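Local atomic coordinates of glutamine amidotransferase domain-containing protein (PDB entry 3L7N), a protein that probably uses glutamine as an ammonia donor in an amide-transfer reaction, like other glutamine amidotransferases of its family. Residues A[58-61]-A[62-66]; A[78-82]-A[83-87]. All coordinates share one frame; numbering follows the deposited sequence.

Interaction 1: residues A[58-61]-A[62-66]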
loop_
_atom_site.group_PDB
_atom_site.type_symbol
_atom_site.label_atom_id
_atom_site.label_comp_id
_atom_site.label_asym_id
_atom_site.label_seq_id
_atom_site.Cartn_x
_atom_site.Cartn_y
_atom_site.Cartn_z
ATOM N N PRO A 58 -1.392 10.880 6.646
ATOM C CA PRO A 58 -1.639 11.924 5.628
ATOM C C PRO A 58 -1.713 13.292 6.241
ATOM O O PRO A 58 -1.837 14.255 5.540
ATOM C CB PRO A 58 -2.970 11.541 5.052
ATOM C CG PRO A 58 -3.073 10.137 5.277
ATOM C CD PRO A 58 -2.392 9.816 6.560
ATOM N N SER A 59 -1.647 13.387 7.547
ATOM C CA SER A 59 -1.722 14.721 8.151
ATOM C C SER A 59 -0.508 15.109 8.928
ATOM O O SER A 59 -0.439 16.219 9.405
ATOM C CB SER A 59 -2.976 14.886 9.023
ATOM O OG SER A 59 -2.942 13.968 10.090
ATOM N N SER A 60 0.461 14.195 9.050
ATOM C CA SER A 60 1.808 14.543 9.572
ATOM C C SER A 60 2.344 15.872 9.065
ATOM O O SER A 60 2.143 16.293 7.851
ATOM C CB SER A 60 2.802 13.457 9.277
ATOM O OG SER A 60 2.416 12.242 9.852
ATOM N N THR A 61 3.036 16.529 9.942
ATOM C CA THR A 61 3.398 17.864 9.736
ATOM C C THR A 61 4.911 17.940 9.352
ATOM O O THR A 61 5.646 17.022 9.637
ATOM C CB THR A 61 3.096 18.657 11.003
ATOM O OG1 THR A 61 3.101 20.021 10.698
ATOM C CG2 THR A 61 4.168 18.370 12.133
ATOM N N LYS A 62 5.343 19.009 8.658
ATOM C CA LYS A 62 6.822 19.195 8.376
ATOM C C LYS A 62 7.655 19.484 9.627
ATOM O O LYS A 62 8.811 19.495 9.569
ATOM C CB LYS A 62 7.095 20.253 7.303
ATOM C CG LYS A 62 6.610 19.868 5.973
ATOM C CD LYS A 62 7.369 20.549 4.819
ATOM C CE LYS A 62 6.380 21.134 3.750
ATOM N NZ LYS A 62 7.095 21.326 2.515
ATOM N N LYS A 63 7.035 19.698 10.749
ATOM C CA LYS A 63 7.783 19.866 11.916
ATOM C C LYS A 63 8.204 18.523 12.395
ATOM O O LYS A 63 9.275 18.366 12.881
ATOM C CB LYS A 63 6.959 20.613 12.976
ATOM C CG LYS A 63 7.831 21.473 13.995
ATOM C CD LYS A 63 7.764 23.033 13.700
ATOM C CE LYS A 63 8.602 23.860 14.792
ATOM N NZ LYS A 63 10.084 23.572 14.722
ATOM N N GLU A 64 7.362 17.525 12.189
ATOM C CA GLU A 64 7.766 16.130 12.469
ATOM C C GLU A 64 8.705 15.514 11.385
ATOM O O GLU A 64 9.573 14.699 11.718
ATOM C CB GLU A 64 6.560 15.156 12.691
ATOM C CG GLU A 64 5.463 15.571 13.736
ATOM C CD GLU A 64 4.011 15.003 13.337
ATOM O OE1 GLU A 64 3.105 15.832 12.994
ATOM O OE2 GLU A 64 3.850 13.740 13.241
ATOM N N PHE A 65 8.458 15.809 10.105
ATOM C CA PHE A 65 9.172 15.145 9.028
ATOM C C PHE A 65 9.518 16.141 8.011
ATOM O O PHE A 65 8.736 16.347 7.079
ATOM C CB PHE A 65 8.265 14.119 8.364
ATOM C CG PHE A 65 7.905 12.963 9.238
ATOM C CD1 PHE A 65 8.805 11.885 9.428
ATOM C CD2 PHE A 65 6.650 12.899 9.838
ATOM C CE1 PHE A 65 8.446 10.770 10.246
ATOM C CE2 PHE A 65 6.279 11.800 10.668
ATOM C CZ PHE A 65 7.169 10.745 10.869
ATOM N N PRO A 66 10.690 16.805 8.150
ATOM C CA PRO A 66 10.857 18.070 7.475
ATOM C C PRO A 66 10.824 17.963 5.919
ATOM O O PRO A 66 10.761 19.037 5.203
ATOM C CB PRO A 66 12.202 18.524 7.951
ATOM C CG PRO A 66 12.384 17.914 9.188
ATOM C CD PRO A 66 11.656 16.644 9.210
#
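An alpha-turn from Thr61 to Phe65 shapes this part of the surface loop between strand 48-51 and helix 70-82. Thr61 O accepts from Phe65 N at 3.1 Å. The N-H...O angle is 148°, and the donor lies in the carbonyl plane. Glu64 N also approaches Thr61 O at 3.1 Å, but this second bond is weak. Thr61 O therefore takes one sound bond and one weak one, from consecutive N-H groups. Lys62, Lys63 and Glu64 have helical backbone angles, yet no regular helix follows directly. Phe65 departs from those angles.

The side chain of Glu64 turns back toward the start of the turn. Its CG stands anti to its own carbonyl carbon (chi1 -52°), and the chain bends at its second torsion. This brings the carboxylate beside the backbone of Thr61, where OE1 accepts from Thr61 N at 3.1 Å. OE1 is modelled too close to a neighbouring atom, so this bond is doubtful. The side chains of Thr61 and Glu64 cross at about a right angle. The methyl CG2 of Thr61 also meets Lys63 CB at 3.7 Å.

In this glutamine amidotransferase fold the loop follows strand 48-51, in the parallel part of the central sheet. It stays near the surface before entering the next helix. Ser60 lies beside the phenyl group of Phe65, with Ser60 CB 3.9 Å from Phe65 CD2. The approach is oblique to the ring. Thr61 O sits at the edge of the same ring, near its plane. Ser60 OG is hydrogen-bonded to Ser57 N, on the preceding side of the loop. Farther back, Pro58 rests on helix 92-100, against Leu92, Gln95, Leu96 and Val99.

Interaction 2: residues A[78-82]-A[83-87]; sequences QKAAK and SEKII
Ala80 O is gripped by two backbone N-H groups from the residues that follow the helix. Ser83 N reaches it at 2.9 Å and Lys85 N at 3.2 Å. The two donors come from opposite faces of the carbonyl plane, and neither lies on a lone pair. Glu84 N bonds to Ala81 O at 2.8 Å. Together the bonds from Lys85 to Ala80 and from Glu84 to Ala81 form a Schellman motif. Glu84 has positive phi (62°) and is its C-prime residue. The motif ends the helix and turns the chain toward the next strand.

A water bridges Lys79 O, Ser83 OG and, weakly, Lys82 NZ. It donates to Lys79 O at 2.8 Å. Lys82 sets out with CG anti to its backbone N (chi1 -177°), then bends at its last two torsions to bring NZ round to the water.

Apolar groups meet on another side of the turn. Ile87 CD1 lies 3.7 Å from Ala80 CB and touches Ala81 CB at the longer distance of 4.2 Å. Ile87 CG1 is anti to its carbonyl carbon. With chi2 at 179° the chain runs extended and carries CD1 to the helix. The base of the Lys85 side chain passes beside the same helix end, with Lys85 CG 3.4 Å from Ala80 O. Its far end leads away, and NZ bonds to Phe46 O.

The turn links helix 70-82 to strand 86-90 in a beta-alpha-beta unit that starts with strand 48-51. Ala80 touches Leu49 and Ile87 touches Leu51 of that strand, while Ile87 also meets Met97 of helix 92-100.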
loop_
_atom_site.group_PDB
_atom_site.type_symbol
_atom_site.label_atom_id
_atom_site.label_comp_id
_atom_site.label_asym_id
_atom_site.label_seq_id
_atom_site.Cartn_x
_atom_site.Cartn_y
_atom_site.Cartn_z
ATOM N N GLN A 78 -3.967 13.557 -7.520
ATOM C CA GLN A 78 -5.056 14.114 -8.231
ATOM C C GLN A 78 -4.718 14.420 -9.666
ATOM O O GLN A 78 -5.557 14.144 -10.579
ATOM C CB GLN A 78 -5.533 15.338 -7.551
ATOM C CG GLN A 78 -6.116 15.095 -6.282
ATOM C CD GLN A 78 -6.276 16.304 -5.548
ATOM O OE1 GLN A 78 -6.990 16.352 -4.592
ATOM N NE2 GLN A 78 -5.613 17.342 -5.986
ATOM N N LYS A 79 -3.509 15.041 -9.906
ATOM C CA LYS A 79 -3.032 15.277 -11.306
ATOM C C LYS A 79 -2.960 13.987 -12.018
ATOM O O LYS A 79 -3.407 13.867 -13.154
ATOM C CB LYS A 79 -1.663 15.986 -11.345
ATOM C CG LYS A 79 -1.653 17.448 -10.625
ATOM C CD LYS A 79 -0.369 18.332 -11.028
ATOM C CE LYS A 79 -0.333 18.718 -12.636
ATOM N NZ LYS A 79 1.124 18.743 -13.255
ATOM N N ALA A 80 -2.453 12.972 -11.355
ATOM C CA ALA A 80 -2.266 11.724 -12.026
ATOM C C ALA A 80 -3.655 11.120 -12.448
ATOM O O ALA A 80 -3.885 10.824 -13.617
ATOM C CB ALA A 80 -1.441 10.729 -11.124
ATOM N N ALA A 81 -4.569 11.015 -11.471
ATOM C CA ALA A 81 -5.972 10.537 -11.708
ATOM C C ALA A 81 -6.646 11.307 -12.845
ATOM O O ALA A 81 -7.294 10.713 -13.717
ATOM C CB ALA A 81 -6.803 10.662 -10.422
ATOM N N LYS A 82 -6.472 12.632 -12.833
ATOM C CA LYS A 82 -7.117 13.437 -13.746
ATOM C C LYS A 82 -6.601 13.206 -15.122
ATOM O O LYS A 82 -7.299 13.462 -16.053
ATOM C CB LYS A 82 -7.053 14.911 -13.352
ATOM C CG LYS A 82 -7.816 15.837 -14.312
ATOM C CD LYS A 82 -7.730 17.381 -13.882
ATOM C CE LYS A 82 -6.468 18.144 -14.558
ATOM N NZ LYS A 82 -5.313 18.356 -13.535
ATOM N N SER A 83 -5.417 12.602 -15.272
ATOM C CA SER A 83 -4.967 12.173 -16.643
ATOM C C SER A 83 -5.166 10.693 -16.923
ATOM O O SER A 83 -4.654 10.173 -17.891
ATOM C CB SER A 83 -3.525 12.535 -16.906
ATOM O OG SER A 83 -3.344 13.922 -16.888
ATOM N N GLU A 84 -5.919 10.033 -16.092
ATOM C CA GLU A 84 -6.149 8.629 -16.274
ATOM C C GLU A 84 -4.860 7.778 -16.197
ATOM O O GLU A 84 -4.806 6.677 -16.730
ATOM C CB GLU A 84 -6.840 8.369 -17.579
ATOM C CG GLU A 84 -8.365 8.479 -17.526
ATOM C CD GLU A 84 -8.968 8.635 -18.946
ATOM O OE1 GLU A 84 -9.450 7.610 -19.512
ATOM O OE2 GLU A 84 -8.864 9.761 -19.526
ATOM N N LYS A 85 -3.859 8.268 -15.475
ATOM C CA LYS A 85 -2.675 7.405 -15.101
ATOM C C LYS A 85 -3.117 6.211 -14.254
ATOM O O LYS A 85 -3.898 6.366 -13.397
ATOM C CB LYS A 85 -1.662 8.241 -14.291
ATOM C CG LYS A 85 -1.169 9.419 -14.998
ATOM C CD LYS A 85 -0.380 9.023 -16.179
ATOM C CE LYS A 85 0.137 10.254 -16.901
ATOM N NZ LYS A 85 0.456 9.904 -18.280
ATOM N N ILE A 86 -2.505 5.058 -14.446
ATOM C CA ILE A 86 -2.641 3.927 -13.475
ATOM C C ILE A 86 -2.031 4.340 -12.170
ATOM O O ILE A 86 -0.932 4.824 -12.176
ATOM C CB ILE A 86 -1.892 2.731 -13.970
ATOM C CG1 ILE A 86 -2.248 2.479 -15.443
ATOM C CG2 ILE A 86 -2.081 1.535 -13.041
ATOM C CD1 ILE A 86 -1.915 1.137 -15.951
ATOM N N ILE A 87 -2.764 4.210 -11.037
ATOM C CA ILE A 87 -2.183 4.561 -9.714
ATOM C C ILE A 87 -2.382 3.408 -8.797
ATOM O O ILE A 87 -3.363 2.771 -8.896
ATOM C CB ILE A 87 -2.867 5.745 -9.121
ATOM C CG1 ILE A 87 -2.909 6.868 -10.153
ATOM C CG2 ILE A 87 -2.144 6.194 -7.837
ATOM C CD1 ILE A 87 -3.608 8.106 -9.672
HETATM O O HOH W 1 -4.077 15.716 -15.180
#

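From the N terminus, the chain first passes along strand 48-51 and enters the surface loop that holds interaction 1. That contact closes a short turn within the loop. The chain then runs through helix 70-82. Interaction 2 closes the turn at the C-terminal end of this helix and delivers the chain to strand 86-90. The two contacts are in series; they neither nest nor cross. The centres of interaction 1 and interaction 2 lie about 25 Å apart, and the nearest atoms of interactions 1 and 2 are about 12 Å apart. Both lie in the connection between the parallel strands 48-51 and 86-90. Helix 92-100 borders both, at Pro58 and at Ile87.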